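Local coordinates for chromosome segregation protein smc (Pyrococcus furiosus, PDB 3KTA), which binds and hydrolyses ATP through an ABC-type ATPase domain, part of which this N-terminal piece forms, and is probably required for chromosome condensation and partitioning, at residues A[47-52]-A[82-87]. Residues are numbered along the deposited sequence; the frame is centred on the assembly and turned at random.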
ATOM      1  N   LEU A  47      -7.577   1.928  -5.542  1.00 11.77           N
ATOM      2  CA  LEU A  47      -8.721   1.666  -4.671  1.00 14.59           C
ATOM      3  C   LEU A  47     -10.021   1.599  -5.482  1.00 16.77           C
ATOM      4  O   LEU A  47     -10.885   0.724  -5.262  1.00 16.61           O
ATOM      5  CB  LEU A  47      -8.858   2.781  -3.629  1.00 16.10           C
ATOM      6  CG  LEU A  47      -7.746   2.852  -2.583  1.00 22.37           C
ATOM      7  CD1 LEU A  47      -8.015   3.998  -1.612  1.00 23.11           C
ATOM      8  CD2 LEU A  47      -7.647   1.547  -1.845  1.00 27.43           C
ATOM      9  N   PHE A  48     -10.158   2.540  -6.412  1.00 12.83           N
ATOM     10  CA  PHE A  48     -11.381   2.679  -7.206  1.00 12.81           C
ATOM     11  C   PHE A  48     -11.615   1.474  -8.104  1.00 15.39           C
ATOM     12  O   PHE A  48     -12.698   0.872  -8.091  1.00 15.48           O
ATOM     13  CB  PHE A  48     -11.272   3.948  -8.051  1.00 13.02           C
ATOM     14  CG  PHE A  48     -12.408   4.150  -9.010  1.00 15.33           C
ATOM     15  CD1 PHE A  48     -13.640   4.582  -8.561  1.00 15.42           C
ATOM     16  CD2 PHE A  48     -12.217   3.948 -10.368  1.00 14.71           C
ATOM     17  CE1 PHE A  48     -14.689   4.794  -9.465  1.00 17.82           C
ATOM     18  CE2 PHE A  48     -13.252   4.167 -11.269  1.00 18.59           C
ATOM     19  CZ  PHE A  48     -14.479   4.590 -10.808  1.00 16.83           C
ATOM     20  N   VAL A  49     -10.597   1.115  -8.879  1.00 13.40           N
ATOM     21  CA  VAL A  49     -10.766   0.043  -9.863  1.00 13.97           C
ATOM     22  C   VAL A  49     -10.935  -1.325  -9.199  1.00 14.48           C
ATOM     23  O   VAL A  49     -11.541  -2.231  -9.782  1.00 15.26           O
ATOM     24  CB  VAL A  49      -9.615   0.039 -10.897  1.00 12.01           C
ATOM     25  CG1 VAL A  49      -8.307  -0.430 -10.255  1.00 12.89           C
ATOM     26  CG2 VAL A  49      -9.997  -0.821 -12.110  1.00 14.22           C
ATOM     27  N   LEU A  50     -10.443  -1.467  -7.969  1.00 15.49           N
ATOM     28  CA  LEU A  50     -10.572  -2.723  -7.228  1.00 16.65           C
ATOM     29  C   LEU A  50     -11.870  -2.780  -6.426  1.00 17.97           C
ATOM     30  O   LEU A  50     -12.067  -3.669  -5.591  1.00 18.23           O
ATOM     31  CB  LEU A  50      -9.365  -2.945  -6.307  1.00 18.18           C
ATOM     32  CG  LEU A  50      -8.021  -3.037  -7.028  1.00 16.65           C
ATOM     33  CD1 LEU A  50      -6.890  -3.299  -6.022  1.00 21.34           C
ATOM     34  CD2 LEU A  50      -8.038  -4.094  -8.124  1.00 18.30           C
ATOM     35  N   GLY A  51     -12.745  -1.811  -6.670  1.00 17.94           N
ATOM     36  CA  GLY A  51     -14.116  -1.913  -6.189  1.00 21.93           C
ATOM     37  C   GLY A  51     -14.466  -1.067  -4.988  1.00 23.86           C
ATOM     38  O   GLY A  51     -15.522  -1.260  -4.379  1.00 27.37           O
ATOM     39  N   GLY A  52     -13.597  -0.123  -4.643  1.00 22.10           N
ATOM     40  CA  GLY A  52     -13.829   0.730  -3.492  1.00 24.39           C
ATOM     41  C   GLY A  52     -15.213   1.355  -3.489  1.00 26.02           C
ATOM     42  O   GLY A  52     -15.618   2.002  -4.453  1.00 24.44           O
ATOM     43  N   VAL A  82     -11.032   3.876 -14.769  1.00 14.11           N
ATOM     44  CA  VAL A  82      -9.710   3.314 -14.520  1.00 14.03           C
ATOM     45  C   VAL A  82      -9.681   1.885 -15.034  1.00 13.13           C
ATOM     46  O   VAL A  82     -10.625   1.119 -14.803  1.00 15.51           O
ATOM     47  CB  VAL A  82      -9.369   3.328 -13.017  1.00 15.45           C
ATOM     48  CG1 VAL A  82      -7.987   2.709 -12.760  1.00 14.90           C
ATOM     49  CG2 VAL A  82      -9.405   4.767 -12.493  1.00 14.64           C
ATOM     50  N   ALA A  83      -8.613   1.549 -15.749  1.00 15.21           N
ATOM     51  CA  ALA A  83      -8.341   0.165 -16.107  1.00 15.22           C
ATOM     52  C   ALA A  83      -7.049  -0.273 -15.436  1.00 14.67           C
ATOM     53  O   ALA A  83      -6.061   0.466 -15.426  1.00 15.81           O
ATOM     54  CB  ALA A  83      -8.235   0.005 -17.615  1.00 17.62           C
ATOM     55  N   ILE A  84      -7.058  -1.473 -14.865  1.00 14.04           N
ATOM     56  CA  ILE A  84      -5.865  -2.019 -14.247  1.00 12.83           C
ATOM     57  C   ILE A  84      -5.482  -3.322 -14.962  1.00 14.51           C
ATOM     58  O   ILE A  84      -6.344  -4.172 -15.233  1.00 15.24           O
ATOM     59  CB  ILE A  84      -6.056  -2.205 -12.716  1.00 12.71           C
ATOM     60  CG1 ILE A  84      -4.727  -2.599 -12.053  1.00 14.52           C
ATOM     61  CG2 ILE A  84      -7.182  -3.232 -12.408  1.00 13.98           C
ATOM     62  CD1 ILE A  84      -4.773  -2.525 -10.523  1.00 14.61           C
ATOM     63  N   TYR A  85      -4.212  -3.443 -15.326  1.00 12.93           N
ATOM     64  CA  TYR A  85      -3.722  -4.609 -16.076  1.00 14.21           C
ATOM     65  C   TYR A  85      -2.837  -5.455 -15.160  1.00 16.13           C
ATOM     66  O   TYR A  85      -1.766  -5.003 -14.723  1.00 14.78           O
ATOM     67  CB  TYR A  85      -2.937  -4.148 -17.314  1.00 15.80           C
ATOM     68  CG  TYR A  85      -3.800  -3.456 -18.350  1.00 15.85           C
ATOM     69  CD1 TYR A  85      -4.337  -2.200 -18.107  1.00 15.67           C
ATOM     70  CD2 TYR A  85      -4.099  -4.070 -19.551  1.00 21.13           C
ATOM     71  CE1 TYR A  85      -5.144  -1.559 -19.044  1.00 20.70           C
ATOM     72  CE2 TYR A  85      -4.907  -3.442 -20.496  1.00 22.61           C
ATOM     73  CZ  TYR A  85      -5.427  -2.190 -20.234  1.00 24.04           C
ATOM     74  OH  TYR A  85      -6.227  -1.560 -21.173  1.00 27.19           O
ATOM     75  N   PHE A  86      -3.287  -6.671 -14.845  1.00 14.45           N
ATOM     76  CA  PHE A  86      -2.493  -7.574 -14.022  1.00 13.24           C
ATOM     77  C   PHE A  86      -1.773  -8.602 -14.874  1.00 13.99           C
ATOM     78  O   PHE A  86      -2.375  -9.237 -15.749  1.00 16.61           O
ATOM     79  CB  PHE A  86      -3.371  -8.335 -13.037  1.00 14.20           C
ATOM     80  CG  PHE A  86      -3.820  -7.529 -11.865  1.00 12.98           C
ATOM     81  CD1 PHE A  86      -5.086  -6.945 -11.853  1.00 15.99           C
ATOM     82  CD2 PHE A  86      -2.993  -7.375 -10.758  1.00 13.82           C
ATOM     83  CE1 PHE A  86      -5.518  -6.207 -10.756  1.00 12.88           C
ATOM     84  CE2 PHE A  86      -3.423  -6.644  -9.654  1.00 13.95           C
ATOM     85  CZ  PHE A  86      -4.673  -6.058  -9.660  1.00 11.21           C
ATOM     86  N   ASN A  87      -0.497  -8.812 -14.590  1.00 13.49           N
ATOM     87  CA  ASN A  87       0.154 -10.020 -15.071  1.00 15.87           C
ATOM     88  C   ASN A  87      -0.321 -11.219 -14.242  1.00 15.53           C
ATOM     89  O   ASN A  87      -0.258 -11.199 -13.013  1.00 15.03           O
ATOM     90  CB  ASN A  87       1.673  -9.872 -14.998  1.00 15.77           C
ATOM     91  CG  ASN A  87       2.389 -11.066 -15.575  1.00 18.12           C
ATOM     92  OD1 ASN A  87       2.290 -12.165 -15.046  1.00 16.31           O
ATOM     93  ND2 ASN A  87       3.119 -10.853 -16.665  1.00 21.46           N
TER
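Val49, in the last turn of helix 39-49, comes over Val82 of strand 80-87 with their CA atoms 5.8 Å apart, and a Schellman motif with Gly51 at C-prime, at positive phi, ends the helix just beyond. No hydrogen bond joins the two segments; the contact is apolar. Val49 does most of the touching: its CB lies 3.6 Å from Val82 CG1, while CG1 and CG2 straddle Ile84 CG2, each 3.7 Å from it. With chi1 at 71°, CG2 stands anti to the backbone N and reaches down to the strand's backbone, 3.4 Å from Val82 O. On one flank the Phe48 ring brings CD2 to 3.6 Å from Val82 CG2, with Val82 CB in the plane of the ring at its edge. Farther along the strand the fit is looser: Leu50 CD2 meets the edge of the Phe86 ring, 4.2 Å from CZ. Everything that touches is buried. The contact thus seats the C-terminal end of the helix that follows the Walker A loop on the antiparallel sheet of this ABC-type ATPase domain, where strand 80-87 runs between strands 3-10 and 99-106; from the latter, Arg104 hydrogen-bonds Phe48 O and Gly52 O.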